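PDB 3BGH: putative neuraminyllactose-binding hemagglutinin homolog from Helicobacter pylori, which probably serves as an outer-membrane lipoprotein adhesin that may bind neuraminyllactose-type sugars, although its function is unproven. Local coordinates for residues 100-105 with 132-137; 42-47 with 63-68. One frame throughout, in Å; residues are numbered along the deposited sequence.

Contact 2 closes before contact 1 opens along the chain; their centres lie about 9 Å apart, and both reach the same mixed sheet. Contact 2 sets strand 38-48 against helix 54-73, the first two elements of a beta-alpha-beta unit completed by strand 78-82. Contact 1 pairs the arms of the hairpin formed by strands 98-114 and 123-137. Strands 38-48 and 98-114 are neighbours, and the seam between them joins the contacts directly: Lys45 N lies 2.9 Å from Met102 O and Glu47 N lies 3.0 Å from Gly104 O, both probable hydrogen bonds. These backbone links tie the beta-alpha-beta unit and the hairpin into one sheet.

Contact 1 (100-105 with 132-137); sequences LRMDGN and LNLNFV
Leu100 fits its CD2 methyl over one face of the Phe136 ring, 3.9 Å from the ring centroid and 14° off the normal, a CH-pi contact set toward the rim. With CG beside the backbone N in both residues (chi1 -69° and -65°), the two side chains run side by side in the same direction. Further along this face of the antiparallel pair, Leu134 CD1 fits between Leu100 CB and Met102 CB, 4.2 Å from each. Met102 then slants across Leu132, its SD resting 3.6 Å from Leu132 CD2. Gly104 adds no bump, and its CA comes to 4.4 Å from Leu132 CA. Helix 186-208 packs onto this apolar relief through Ile205 and Val201.

The other face carries Arg101, Asp103, Asn133 and Asn135. Asn135 OD1 bonds to Ser147 OG on strand 144-161, while its ND2 reaches Asp111 O of the second subunit. In the backbone, Asn133 N meets Asp103 O at 2.7 Å and Asn135 N bonds well to Arg101 O at 2.8 Å; the return bond from Arg101 N to Asn135 O is weak. The chemistry therefore divides the hairpin into an apolar side that joins the helical layer and a polar side that takes part in subunit association.

Contact 2 (42-47 with 63-68); sequences IEPKIE and SLFLQL
Phe65 holds its CG anti to the backbone N (chi1 -168°), and this torsion carries the ring from helix 54-73 against the backbone of Ile42 and Glu43 and the ring of Pro44. A chi2 of 39° turns the ring so that one face receives Glu43 CA. That carbon stands 4.0 Å from the ring centroid, 15° off the normal, and makes a CH-pi contact displaced toward the rim. CE1 reaches the main chain just before it, 3.7 Å from Ile42 C, while CZ lies near Glu43 N.

Pro44 crosses the base of the same side chain obliquely. Its CD is 3.9 Å from Phe65 CB and about as close to Phe65 CG, so the proline ring packs where the aromatic side chain leaves the helix. On the preceding residue of the helix, Leu64 CB meets Pro44 CG at 4.3 Å. Glu43 CG also comes within 4.2 Å of Phe65 CD2.

Leu64 continues inward to Met102 on strand 98-114 and to Tyr198 and Met202 on helix 186-208, while Phe65 also touches Leu41.

These contacts join the first strand of the beta-alpha-beta unit to the helix that follows it. The two segments share no hydrogen bond; the attachment probably rests on van der Waals and CH-pi contact, with the aromatic ring lying against peptide atoms as well as apolar groups. The fit is thus set largely by how the Phe65 ring lies on the main chain, with Leu64 and Phe65 CB packing against Pro44.

Contact 1 (100-105 with 132-137)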
ATOM      1  N   LEU A 100       1.960 -22.466  -3.605  1.00 62.00           N
ATOM      2  CA  LEU A 100       1.851 -21.075  -3.928  1.00 60.53           C
ATOM      3  C   LEU A 100       0.851 -20.441  -2.976  1.00 60.63           C
ATOM      4  O   LEU A 100      -0.179 -21.023  -2.643  1.00 59.48           O
ATOM      5  CB  LEU A 100       1.400 -20.905  -5.363  1.00 60.81           C
ATOM      6  CG  LEU A 100       2.349 -21.287  -6.501  1.00 60.16           C
ATOM      7  CD1 LEU A 100       1.630 -21.025  -7.803  1.00 60.16           C
ATOM      8  CD2 LEU A 100       3.618 -20.451  -6.445  1.00 60.67           C
ATOM      9  N   ARG A 101       1.171 -19.226  -2.553  1.00 60.92           N
ATOM     10  CA  ARG A 101       0.587 -18.617  -1.366  1.00 61.98           C
ATOM     11  C   ARG A 101       0.732 -17.071  -1.462  1.00 61.58           C
ATOM     12  O   ARG A 101       1.821 -16.524  -1.280  1.00 61.88           O
ATOM     13  CB  ARG A 101       1.287 -19.226  -0.125  1.00 62.46           C
ATOM     14  CG  ARG A 101       1.178 -18.455   1.126  1.00 64.92           C
ATOM     15  CD  ARG A 101       1.319 -19.356   2.335  1.00 70.41           C
ATOM     16  NE  ARG A 101       0.407 -18.892   3.386  1.00 73.53           N
ATOM     17  CZ  ARG A 101       0.480 -19.239   4.670  1.00 76.26           C
ATOM     18  NH1 ARG A 101       1.443 -20.047   5.102  1.00 76.93           N
ATOM     19  NH2 ARG A 101      -0.417 -18.766   5.531  1.00 77.54           N
ATOM     20  N   MET A 102      -0.377 -16.411  -1.784  1.00 60.83           N
ATOM     21  CA  MET A 102      -0.437 -15.005  -2.114  1.00 61.50           C
ATOM     22  C   MET A 102      -1.014 -14.155  -0.961  1.00 60.21           C
ATOM     23  O   MET A 102      -2.126 -14.406  -0.493  1.00 59.86           O
ATOM     24  CB  MET A 102      -1.284 -14.799  -3.381  1.00 61.00           C
ATOM     25  CG  MET A 102      -0.972 -13.498  -4.118  1.00 63.36           C
ATOM     26  SD  MET A 102      -2.117 -13.156  -5.493  1.00 65.98           S
ATOM     27  CE  MET A 102      -2.247 -14.851  -6.188  1.00 63.76           C
ATOM     28  N   ASP A 103      -0.246 -13.157  -0.522  1.00 58.60           N
ATOM     29  CA  ASP A 103      -0.688 -12.214   0.478  1.00 57.79           C
ATOM     30  C   ASP A 103      -0.411 -10.767   0.058  1.00 55.92           C
ATOM     31  O   ASP A 103       0.526 -10.492  -0.695  1.00 55.71           O
ATOM     32  CB  ASP A 103      -0.036 -12.526   1.829  1.00 58.97           C
ATOM     33  CG  ASP A 103      -0.251 -13.991   2.266  1.00 62.96           C
ATOM     34  OD1 ASP A 103      -1.099 -14.236   3.155  1.00 66.66           O
ATOM     35  OD2 ASP A 103       0.428 -14.902   1.723  1.00 65.73           O
ATOM     36  N   GLY A 104      -1.217  -9.840   0.566  1.00 53.82           N
ATOM     37  CA  GLY A 104      -1.064  -8.428   0.255  1.00 51.27           C
ATOM     38  C   GLY A 104      -2.245  -7.542   0.595  1.00 49.85           C
ATOM     39  O   GLY A 104      -3.052  -7.860   1.474  1.00 48.61           O
ATOM     40  N   ASN A 105      -2.325  -6.404  -0.087  1.00 48.93           N
ATOM     41  CA  ASN A 105      -3.390  -5.451   0.156  1.00 48.21           C
ATOM     42  C   ASN A 105      -3.503  -4.507  -0.966  1.00 47.74           C
ATOM     43  O   ASN A 105      -2.535  -4.269  -1.715  1.00 48.12           O
ATOM     44  CB  ASN A 105      -3.142  -4.625   1.457  1.00 49.09           C
ATOM     45  CG  ASN A 105      -2.149  -3.509   1.246  1.00 48.62           C
ATOM     46  OD1 ASN A 105      -0.929  -3.743   1.238  1.00 48.72           O
ATOM     47  ND2 ASN A 105      -2.654  -2.296   1.028  1.00 43.18           N
ATOM     48  N   LEU A 132       1.101  -6.869  -3.889  1.00 48.07           N
ATOM     49  CA  LEU A 132       0.853  -8.286  -3.737  1.00 48.73           C
ATOM     50  C   LEU A 132       2.115  -9.098  -3.760  1.00 48.92           C
ATOM     51  O   LEU A 132       3.013  -8.899  -4.596  1.00 48.69           O
ATOM     52  CB  LEU A 132      -0.078  -8.774  -4.818  1.00 48.50           C
ATOM     53  CG  LEU A 132      -1.522  -8.850  -4.352  1.00 53.01           C
ATOM     54  CD1 LEU A 132      -2.094  -7.473  -4.066  1.00 54.26           C
ATOM     55  CD2 LEU A 132      -2.376  -9.566  -5.406  1.00 56.11           C
ATOM     56  N   ASN A 133       2.171 -10.047  -2.847  1.00 49.78           N
ATOM     57  CA  ASN A 133       3.291 -10.935  -2.799  1.00 50.72           C
ATOM     58  C   ASN A 133       2.909 -12.388  -2.997  1.00 51.20           C
ATOM     59  O   ASN A 133       2.190 -12.976  -2.174  1.00 51.04           O
ATOM     60  CB  ASN A 133       3.990 -10.801  -1.469  1.00 50.96           C
ATOM     61  CG  ASN A 133       5.331 -11.441  -1.489  1.00 52.70           C
ATOM     62  OD1 ASN A 133       6.259 -10.958  -2.176  1.00 56.11           O
ATOM     63  ND2 ASN A 133       5.467 -12.540  -0.763  1.00 51.05           N
ATOM     64  N   LEU A 134       3.426 -12.978  -4.071  1.00 50.87           N
ATOM     65  CA  LEU A 134       3.326 -14.413  -4.278  1.00 50.39           C
ATOM     66  C   LEU A 134       4.515 -15.175  -3.651  1.00 50.60           C
ATOM     67  O   LEU A 134       5.637 -15.030  -4.112  1.00 49.60           O
ATOM     68  CB  LEU A 134       3.227 -14.694  -5.767  1.00 50.10           C
ATOM     69  CG  LEU A 134       2.999 -16.148  -6.195  1.00 50.97           C
ATOM     70  CD1 LEU A 134       1.762 -16.705  -5.529  1.00 53.30           C
ATOM     71  CD2 LEU A 134       2.833 -16.187  -7.682  1.00 50.92           C
ATOM     72  N   ASN A 135       4.252 -16.005  -2.624  1.00 50.81           N
ATOM     73  CA  ASN A 135       5.308 -16.852  -2.024  1.00 51.35           C
ATOM     74  C   ASN A 135       5.412 -18.263  -2.612  1.00 52.19           C
ATOM     75  O   ASN A 135       4.409 -18.949  -2.794  1.00 53.35           O
ATOM     76  CB  ASN A 135       5.219 -16.891  -0.478  1.00 50.32           C
ATOM     77  CG  ASN A 135       6.056 -15.782   0.196  1.00 50.24           C
ATOM     78  OD1 ASN A 135       6.716 -15.000  -0.475  1.00 49.82           O
ATOM     79  ND2 ASN A 135       6.058 -15.746   1.524  1.00 50.42           N
ATOM     80  N   PHE A 136       6.630 -18.684  -2.924  1.00 52.64           N
ATOM     81  CA  PHE A 136       6.892 -20.031  -3.403  1.00 53.22           C
ATOM     82  C   PHE A 136       7.441 -20.837  -2.239  1.00 54.47           C
ATOM     83  O   PHE A 136       8.508 -20.537  -1.715  1.00 54.78           O
ATOM     84  CB  PHE A 136       7.905 -20.034  -4.573  1.00 52.22           C
ATOM     85  CG  PHE A 136       7.424 -19.350  -5.822  1.00 50.03           C
ATOM     86  CD1 PHE A 136       7.321 -20.055  -7.008  1.00 47.67           C
ATOM     87  CD2 PHE A 136       7.119 -17.992  -5.832  1.00 47.62           C
ATOM     88  CE1 PHE A 136       6.909 -19.413  -8.185  1.00 48.17           C
ATOM     89  CE2 PHE A 136       6.683 -17.350  -7.016  1.00 46.53           C
ATOM     90  CZ  PHE A 136       6.569 -18.055  -8.172  1.00 46.99           C
ATOM     91  N   VAL A 137       6.706 -21.863  -1.834  1.00 56.70           N
ATOM     92  CA  VAL A 137       7.003 -22.591  -0.610  1.00 58.60           C
ATOM     93  C   VAL A 137       7.252 -24.079  -0.869  1.00 60.43           C
ATOM     94  O   VAL A 137       6.494 -24.746  -1.589  1.00 60.10           O
ATOM     95  CB  VAL A 137       5.871 -22.422   0.438  1.00 59.06           C
ATOM     96  CG1 VAL A 137       6.244 -23.098   1.749  1.00 59.46           C
ATOM     97  CG2 VAL A 137       5.545 -20.950   0.687  1.00 57.69           C
TER

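Contact 2 (42-47 with 63-68)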
ATOM      1  N   ILE A  42      -3.111 -21.985  -2.385  1.00 60.90           N
ATOM      2  CA  ILE A  42      -3.826 -21.526  -1.189  1.00 60.34           C
ATOM      3  C   ILE A  42      -4.662 -20.294  -1.545  1.00 60.64           C
ATOM      4  O   ILE A  42      -4.275 -19.540  -2.429  1.00 60.49           O
ATOM      5  CB  ILE A  42      -2.847 -21.216  -0.048  1.00 59.92           C
ATOM      6  CG1 ILE A  42      -2.115 -22.494   0.325  1.00 61.44           C
ATOM      7  CG2 ILE A  42      -3.557 -20.693   1.179  1.00 57.81           C
ATOM      8  CD1 ILE A  42      -1.259 -22.360   1.536  1.00 64.41           C
ATOM      9  N   GLU A  43      -5.820 -20.121  -0.899  1.00 60.62           N
ATOM     10  CA  GLU A  43      -6.730 -19.033  -1.231  1.00 61.98           C
ATOM     11  C   GLU A  43      -6.007 -17.727  -0.885  1.00 60.47           C
ATOM     12  O   GLU A  43      -5.501 -17.614   0.225  1.00 60.34           O
ATOM     13  CB  GLU A  43      -8.059 -19.162  -0.453  1.00 61.79           C
ATOM     14  CG  GLU A  43      -9.226 -18.231  -0.932  1.00 64.95           C
ATOM     15  CD  GLU A  43     -10.582 -18.496  -0.212  1.00 66.48           C
ATOM     16  OE1 GLU A  43     -10.636 -18.460   1.056  1.00 71.58           O
ATOM     17  OE2 GLU A  43     -11.607 -18.700  -0.920  1.00 72.03           O
ATOM     18  N   PRO A  44      -5.947 -16.760  -1.829  1.00 59.59           N
ATOM     19  CA  PRO A  44      -5.181 -15.531  -1.638  1.00 59.26           C
ATOM     20  C   PRO A  44      -5.786 -14.701  -0.517  1.00 58.26           C
ATOM     21  O   PRO A  44      -7.010 -14.610  -0.413  1.00 58.90           O
ATOM     22  CB  PRO A  44      -5.355 -14.786  -2.971  1.00 59.10           C
ATOM     23  CG  PRO A  44      -5.736 -15.795  -3.945  1.00 59.52           C
ATOM     24  CD  PRO A  44      -6.616 -16.745  -3.137  1.00 60.23           C
ATOM     25  N   LYS A  45      -4.931 -14.149   0.330  1.00 56.91           N
ATOM     26  CA  LYS A  45      -5.320 -13.216   1.387  1.00 56.37           C
ATOM     27  C   LYS A  45      -4.993 -11.778   0.975  1.00 54.59           C
ATOM     28  O   LYS A  45      -3.828 -11.383   1.041  1.00 54.66           O
ATOM     29  CB  LYS A  45      -4.543 -13.551   2.657  1.00 57.01           C
ATOM     30  CG  LYS A  45      -5.299 -14.385   3.645  1.00 60.69           C
ATOM     31  CD  LYS A  45      -5.298 -15.870   3.296  1.00 65.94           C
ATOM     32  CE  LYS A  45      -6.239 -16.670   4.247  1.00 68.20           C
ATOM     33  NZ  LYS A  45      -6.743 -17.911   3.570  1.00 69.53           N
ATOM     34  N   ILE A  46      -5.993 -11.024   0.512  1.00 52.31           N
ATOM     35  CA  ILE A  46      -5.802  -9.638   0.084  1.00 50.77           C
ATOM     36  C   ILE A  46      -6.653  -8.699   0.939  1.00 50.72           C
ATOM     37  O   ILE A  46      -7.861  -8.652   0.790  1.00 50.55           O
ATOM     38  CB  ILE A  46      -6.189  -9.395  -1.416  1.00 50.72           C
ATOM     39  CG1 ILE A  46      -5.725 -10.525  -2.367  1.00 50.47           C
ATOM     40  CG2 ILE A  46      -5.727  -8.023  -1.898  1.00 48.72           C
ATOM     41  CD1 ILE A  46      -4.236 -10.681  -2.553  1.00 48.43           C
ATOM     42  N   GLU A  47      -6.016  -7.964   1.837  1.00 50.69           N
ATOM     43  CA  GLU A  47      -6.673  -6.957   2.662  1.00 51.18           C
ATOM     44  C   GLU A  47      -7.064  -5.732   1.826  1.00 50.72           C
ATOM     45  O   GLU A  47      -6.521  -5.514   0.752  1.00 50.31           O
ATOM     46  CB  GLU A  47      -5.738  -6.534   3.791  1.00 51.85           C
ATOM     47  CG  GLU A  47      -5.340  -7.668   4.719  1.00 53.63           C
ATOM     48  CD  GLU A  47      -4.608  -7.174   5.948  1.00 60.74           C
ATOM     49  OE1 GLU A  47      -5.194  -6.317   6.674  1.00 62.20           O
ATOM     50  OE2 GLU A  47      -3.452  -7.632   6.195  1.00 63.88           O
ATOM     51  N   SER A  63     -11.652 -14.822  -7.879  1.00 59.69           N
ATOM     52  CA  SER A  63     -11.275 -14.886  -9.277  1.00 58.98           C
ATOM     53  C   SER A  63      -9.819 -15.291  -9.514  1.00 58.85           C
ATOM     54  O   SER A  63      -9.547 -16.057 -10.429  1.00 59.30           O
ATOM     55  CB  SER A  63     -11.610 -13.592  -9.980  1.00 58.96           C
ATOM     56  OG  SER A  63     -12.983 -13.333  -9.787  1.00 59.53           O
ATOM     57  N   LEU A  64      -8.899 -14.794  -8.687  1.00 58.41           N
ATOM     58  CA  LEU A  64      -7.458 -15.039  -8.847  1.00 57.94           C
ATOM     59  C   LEU A  64      -7.188 -16.508  -8.612  1.00 58.10           C
ATOM     60  O   LEU A  64      -6.378 -17.144  -9.278  1.00 56.85           O
ATOM     61  CB  LEU A  64      -6.624 -14.200  -7.850  1.00 57.33           C
ATOM     62  CG  LEU A  64      -6.293 -12.721  -8.088  1.00 57.00           C
ATOM     63  CD1 LEU A  64      -5.348 -12.209  -6.992  1.00 55.74           C
ATOM     64  CD2 LEU A  64      -5.626 -12.480  -9.457  1.00 56.00           C
ATOM     65  N   PHE A  65      -7.908 -17.033  -7.637  1.00 59.37           N
ATOM     66  CA  PHE A  65      -7.770 -18.395  -7.185  1.00 59.99           C
ATOM     67  C   PHE A  65      -8.205 -19.365  -8.300  1.00 59.90           C
ATOM     68  O   PHE A  65      -7.495 -20.322  -8.619  1.00 60.80           O
ATOM     69  CB  PHE A  65      -8.626 -18.520  -5.940  1.00 60.99           C
ATOM     70  CG  PHE A  65      -8.400 -19.758  -5.156  1.00 61.90           C
ATOM     71  CD1 PHE A  65      -7.126 -20.273  -4.989  1.00 63.49           C
ATOM     72  CD2 PHE A  65      -9.476 -20.402  -4.563  1.00 63.03           C
ATOM     73  CE1 PHE A  65      -6.918 -21.433  -4.242  1.00 62.79           C
ATOM     74  CE2 PHE A  65      -9.290 -21.558  -3.822  1.00 65.09           C
ATOM     75  CZ  PHE A  65      -8.009 -22.082  -3.655  1.00 63.46           C
ATOM     76  N   LEU A  66      -9.340 -19.100  -8.932  1.00 59.52           N
ATOM     77  CA  LEU A  66      -9.876 -20.055  -9.893  1.00 58.88           C
ATOM     78  C   LEU A  66      -9.079 -19.946 -11.166  1.00 59.19           C
ATOM     79  O   LEU A  66      -8.645 -20.955 -11.725  1.00 59.88           O
ATOM     80  CB  LEU A  66     -11.368 -19.831 -10.164  1.00 58.78           C
ATOM     81  CG  LEU A  66     -12.363 -19.931  -8.989  1.00 57.42           C
ATOM     82  CD1 LEU A  66     -13.721 -19.485  -9.464  1.00 53.15           C
ATOM     83  CD2 LEU A  66     -12.441 -21.336  -8.381  1.00 54.32           C
ATOM     84  N   GLN A  67      -8.846 -18.715 -11.594  1.00 59.19           N
ATOM     85  CA  GLN A  67      -8.047 -18.449 -12.758  1.00 59.77           C
ATOM     86  C   GLN A  67      -6.624 -18.990 -12.696  1.00 60.26           C
ATOM     87  O   GLN A  67      -6.102 -19.475 -13.687  1.00 61.03           O
ATOM     88  CB  GLN A  67      -8.027 -16.976 -13.021  1.00 60.07           C
ATOM     89  CG  GLN A  67      -9.382 -16.435 -13.434  1.00 61.79           C
ATOM     90  CD  GLN A  67      -9.240 -15.549 -14.630  1.00 63.23           C
ATOM     91  OE1 GLN A  67      -9.067 -14.329 -14.496  1.00 63.51           O
ATOM     92  NE2 GLN A  67      -9.235 -16.161 -15.820  1.00 62.77           N
ATOM     93  N   LEU A  68      -5.983 -18.892 -11.544  1.00 60.63           N
ATOM     94  CA  LEU A  68      -4.658 -19.443 -11.411  1.00 60.91           C
ATOM     95  C   LEU A  68      -4.690 -20.960 -11.462  1.00 61.33           C
ATOM     96  O   LEU A  68      -3.747 -21.577 -11.938  1.00 60.58           O
ATOM     97  CB  LEU A  68      -3.975 -18.957 -10.146  1.00 60.23           C
ATOM     98  CG  LEU A  68      -3.235 -17.687 -10.488  1.00 61.35           C
ATOM     99  CD1 LEU A  68      -2.906 -16.942  -9.204  1.00 61.44           C
ATOM    100  CD2 LEU A  68      -1.959 -18.001 -11.369  1.00 62.39           C
TER